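Local coordinates for bifunctional protein PutA (Bdellovibrio bacteriovorus, PDB 5UR2), which probably oxidises proline to glutamate in two steps, pairing an FAD-dependent proline dehydrogenase with an NAD-dependent glutamate semialdehyde dehydrogenase, at residues B[195-200]-B[234-239]. Numbering follows the deposited sequence.
With P5F (N-propargylglycine-modified flavin adenine dinucleotide), chain F.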
loop_
_atom_site.group_PDB
_atom_site.type_symbol
_atom_site.label_atom_id
_atom_site.label_comp_id
_atom_site.label_asym_id
_atom_site.label_seq_id
_atom_site.Cartn_x
_atom_site.Cartn_y
_atom_site.Cartn_z
ATOM N N VAL B 195 15.601 53.005 -24.648
ATOM C CA VAL B 195 14.812 52.431 -23.565
ATOM C C VAL B 195 14.339 51.042 -23.979
ATOM O O VAL B 195 14.118 50.758 -25.161
ATOM C CB VAL B 195 13.613 53.319 -23.131
ATOM C CG1 VAL B 195 14.064 54.751 -22.870
ATOM C CG2 VAL B 195 12.451 53.252 -24.124
ATOM N N SER B 196 14.242 50.158 -22.984
ATOM C CA SER B 196 13.773 48.792 -23.153
ATOM C C SER B 196 12.449 48.633 -22.435
ATOM O O SER B 196 12.287 49.122 -21.312
ATOM C CB SER B 196 14.773 47.772 -22.601
ATOM O OG SER B 196 15.960 47.770 -23.374
ATOM N N VAL B 197 11.522 47.927 -23.088
ATOM C CA VAL B 197 10.142 47.765 -22.659
ATOM C C VAL B 197 9.766 46.293 -22.502
ATOM O O VAL B 197 10.070 45.476 -23.371
ATOM C CB VAL B 197 9.192 48.448 -23.668
ATOM C CG1 VAL B 197 7.738 48.298 -23.234
ATOM C CG2 VAL B 197 9.550 49.919 -23.817
ATOM N N LYS B 198 9.074 45.967 -21.410
ATOM C CA LYS B 198 8.611 44.600 -21.151
ATOM C C LYS B 198 7.162 44.556 -21.585
ATOM O O LYS B 198 6.303 45.301 -21.040
ATOM C CB LYS B 198 8.810 44.192 -19.691
ATOM C CG LYS B 198 9.827 43.117 -19.315
ATOM C CD LYS B 198 11.298 43.431 -19.115
ATOM C CE LYS B 198 12.296 42.310 -19.373
ATOM N NZ LYS B 198 13.735 42.576 -19.265
ATOM N N MET B 199 6.845 43.715 -22.563
ATOM C CA MET B 199 5.519 43.725 -23.166
ATOM C C MET B 199 4.392 43.389 -22.182
ATOM O O MET B 199 3.401 44.112 -22.104
ATOM C CB MET B 199 5.451 42.743 -24.346
ATOM C CG MET B 199 4.149 42.873 -25.153
ATOM S SD MET B 199 3.934 41.648 -26.449
ATOM C CE MET B 199 3.749 40.137 -25.479
ATOM N N THR B 200 4.521 42.291 -21.431
ATOM C CA THR B 200 3.418 41.908 -20.558
ATOM C C THR B 200 3.185 42.888 -19.418
ATOM O O THR B 200 2.154 42.796 -18.754
ATOM C CB THR B 200 3.645 40.519 -19.993
ATOM O OG1 THR B 200 4.737 40.564 -19.061
ATOM C CG2 THR B 200 3.953 39.573 -21.142
ATOM N N VAL B 234 14.393 58.561 -30.054
ATOM C CA VAL B 234 14.777 57.619 -29.018
ATOM C C VAL B 234 14.730 56.211 -29.594
ATOM O O VAL B 234 13.857 55.886 -30.407
ATOM C CB VAL B 234 13.844 57.791 -27.802
ATOM C CG1 VAL B 234 13.919 56.612 -26.842
ATOM C CG2 VAL B 234 14.174 59.111 -27.094
ATOM N N PHE B 235 15.696 55.382 -29.199
ATOM C CA PHE B 235 15.674 53.964 -29.527
ATOM C C PHE B 235 14.750 53.236 -28.555
ATOM O O PHE B 235 14.874 53.391 -27.335
ATOM C CB PHE B 235 17.086 53.381 -29.459
ATOM C CG PHE B 235 17.223 52.033 -30.115
ATOM C CD1 PHE B 235 16.674 50.896 -29.532
ATOM C CD2 PHE B 235 17.905 51.901 -31.316
ATOM C CE1 PHE B 235 16.789 49.648 -30.138
ATOM C CE2 PHE B 235 18.020 50.662 -31.931
ATOM C CZ PHE B 235 17.462 49.525 -31.331
ATOM N N VAL B 236 13.821 52.446 -29.092
ATOM C CA VAL B 236 12.899 51.662 -28.274
ATOM C C VAL B 236 13.115 50.189 -28.576
ATOM O O VAL B 236 12.952 49.748 -29.724
ATOM C CB VAL B 236 11.437 52.057 -28.499
ATOM C CG1 VAL B 236 10.550 51.317 -27.507
ATOM C CG2 VAL B 236 11.282 53.544 -28.331
ATOM N N ASN B 237 13.488 49.434 -27.545
ATOM C CA ASN B 237 13.745 48.007 -27.642
ATOM C C ASN B 237 12.660 47.242 -26.893
ATOM O O ASN B 237 12.341 47.575 -25.748
ATOM C CB ASN B 237 15.127 47.664 -27.076
ATOM C CG ASN B 237 15.583 46.285 -27.485
ATOM O OD1 ASN B 237 15.165 45.288 -26.895
ATOM N ND2 ASN B 237 16.433 46.217 -28.504
ATOM N N LEU B 238 12.095 46.225 -27.539
ATOM C CA LEU B 238 11.091 45.368 -26.920
ATOM C C LEU B 238 11.817 44.142 -26.392
ATOM O O LEU B 238 12.461 43.425 -27.174
ATOM C CB LEU B 238 10.000 44.976 -27.921
ATOM C CG LEU B 238 8.789 44.221 -27.347
ATOM C CD1 LEU B 238 8.096 45.080 -26.289
ATOM C CD2 LEU B 238 7.802 43.808 -28.432
ATOM N N ASP B 239 11.771 43.940 -25.070
ATOM C CA ASP B 239 12.424 42.773 -24.485
ATOM C C ASP B 239 11.664 41.498 -24.842
ATOM O O ASP B 239 10.540 41.524 -25.354
ATOM C CB ASP B 239 12.569 42.912 -22.964
ATOM C CG ASP B 239 13.654 43.932 -22.555
ATOM O OD1 ASP B 239 14.574 44.209 -23.354
ATOM O OD2 ASP B 239 13.608 44.444 -21.419
HETATM P PA P5F F . 27.046 32.454 -20.590
HETATM O O1A P5F F . 28.055 32.250 -21.771
HETATM O O2A P5F F . 27.426 31.948 -19.289
HETATM O O5B P5F F . 25.712 31.782 -20.768
HETATM C C5B P5F F . 24.783 31.502 -19.729
HETATM C C4B P5F F . 23.433 31.144 -20.369
HETATM O O4B P5F F . 23.413 29.871 -20.969
HETATM C C3B P5F F . 22.235 31.138 -19.465
HETATM O O3B P5F F . 21.774 32.404 -19.184
HETATM C C2B P5F F . 21.259 30.341 -20.234
HETATM O O2B P5F F . 20.660 31.149 -21.188
HETATM C C1B P5F F . 22.118 29.339 -20.917
HETATM N N9A P5F F . 22.192 28.064 -20.249
HETATM C C8A P5F F . 22.610 27.804 -18.951
HETATM N N7A P5F F . 22.546 26.483 -18.740
HETATM C C5A P5F F . 22.101 25.834 -19.893
HETATM C C6A P5F F . 21.830 24.513 -20.242
HETATM N N6A P5F F . 22.034 23.449 -19.300
HETATM N N1A P5F F . 21.373 24.211 -21.473
HETATM C C2A P5F F . 21.171 25.176 -22.396
HETATM N N3A P5F F . 21.399 26.482 -22.074
HETATM C C4A P5F F . 21.858 26.840 -20.868
HETATM N N1 P5F F . 17.481 37.386 -21.412
HETATM C C2 P5F F . 16.157 37.148 -21.937
HETATM O O2 P5F F . 15.688 35.854 -21.956
HETATM N N3 P5F F . 15.355 38.225 -22.435
HETATM C C4 P5F F . 15.812 39.567 -22.433
HETATM O O4 P5F F . 14.975 40.571 -22.936
HETATM C C4X P5F F . 17.205 39.821 -21.871
HETATM N N5 P5F F . 17.725 41.175 -21.695
HETATM C C5X P5F F . 19.191 41.293 -21.573
HETATM C C6 P5F F . 19.867 42.576 -21.937
HETATM C C7 P5F F . 21.282 42.664 -21.904
HETATM C C7M P5F F . 21.953 43.968 -22.276
HETATM C C8 P5F F . 22.069 41.534 -21.528
HETATM C C8M P5F F . 23.575 41.590 -21.487
HETATM C C9 P5F F . 21.437 40.315 -21.186
HETATM C C9A P5F F . 19.950 40.215 -21.214
HETATM N N10 P5F F . 19.301 38.945 -20.880
HETATM C C10 P5F F . 17.973 38.750 -21.391
HETATM C "C1'" P5F F . 20.015 37.824 -20.222
HETATM C "C2'" P5F F . 20.802 36.967 -21.215
HETATM O "O2'" P5F F . 19.909 36.290 -22.013
HETATM C "C3'" P5F F . 21.769 35.967 -20.578
HETATM O "O3'" P5F F . 21.040 35.075 -19.820
HETATM C "C4'" P5F F . 22.830 36.579 -19.675
HETATM O "O4'" P5F F . 23.077 37.860 -20.144
HETATM C "C5'" P5F F . 24.109 35.740 -19.492
HETATM O "O5'" P5F F . 24.549 35.101 -20.675
HETATM P P P5F F . 26.092 34.974 -21.157
HETATM O O1P P5F F . 26.376 34.880 -22.705
HETATM O O2P P5F F . 26.731 36.176 -20.364
HETATM O O3P P5F F . 26.691 33.828 -20.145
HETATM C C21 P5F F . 16.026 41.827 -19.814
HETATM C C22 P5F F . 16.878 41.590 -20.835
HETATM C C23 P5F F . 14.501 41.747 -20.008
#
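Lys198 reaches past the carboxylate of Asp239 to the modified flavin. Its CB starts off pointing away from 234-239, but a turn about the CB-CG bond (chi2 84°) brings the chain back. CD then lies 3.4 Å from Asp239 OD2, CE follows alongside the same oxygen, and NZ ends 2.9 Å from OD2 while covalently bonded to C23 of P5F. The three-carbon link C23-C21-C22 runs on to flavin N5, so lysine and cofactor are locked together, the product of inactivation by N-propargylglycine. Asp239 turns its other oxygen, OD1, to a salt bridge with Arg300, which also hydrogen-bonds to Ser196 OG, itself bonded to Thr141 OG1. Lys198 and Asp239 follow the C-terminal ends of neighbouring parallel strands 194-197 and 235-238, the second and third of the proline dehydrogenase TIM barrel, joined through helix 211-232 in a beta-alpha-beta crossover. Four backbone hydrogen bonds zip them, from Val195 N to Phe235 O (2.8 Å) up to Asp239 N to Val197 O (2.9 Å). On the face turned to the helices, Val197 CG2 meets Val236 CG1 at 4.1 Å. Leu238 CD1 reaches past the strand end to Met199 CB, 4.0 Å away, and Leu222 of helix 211-232 covers Val197 and Leu238.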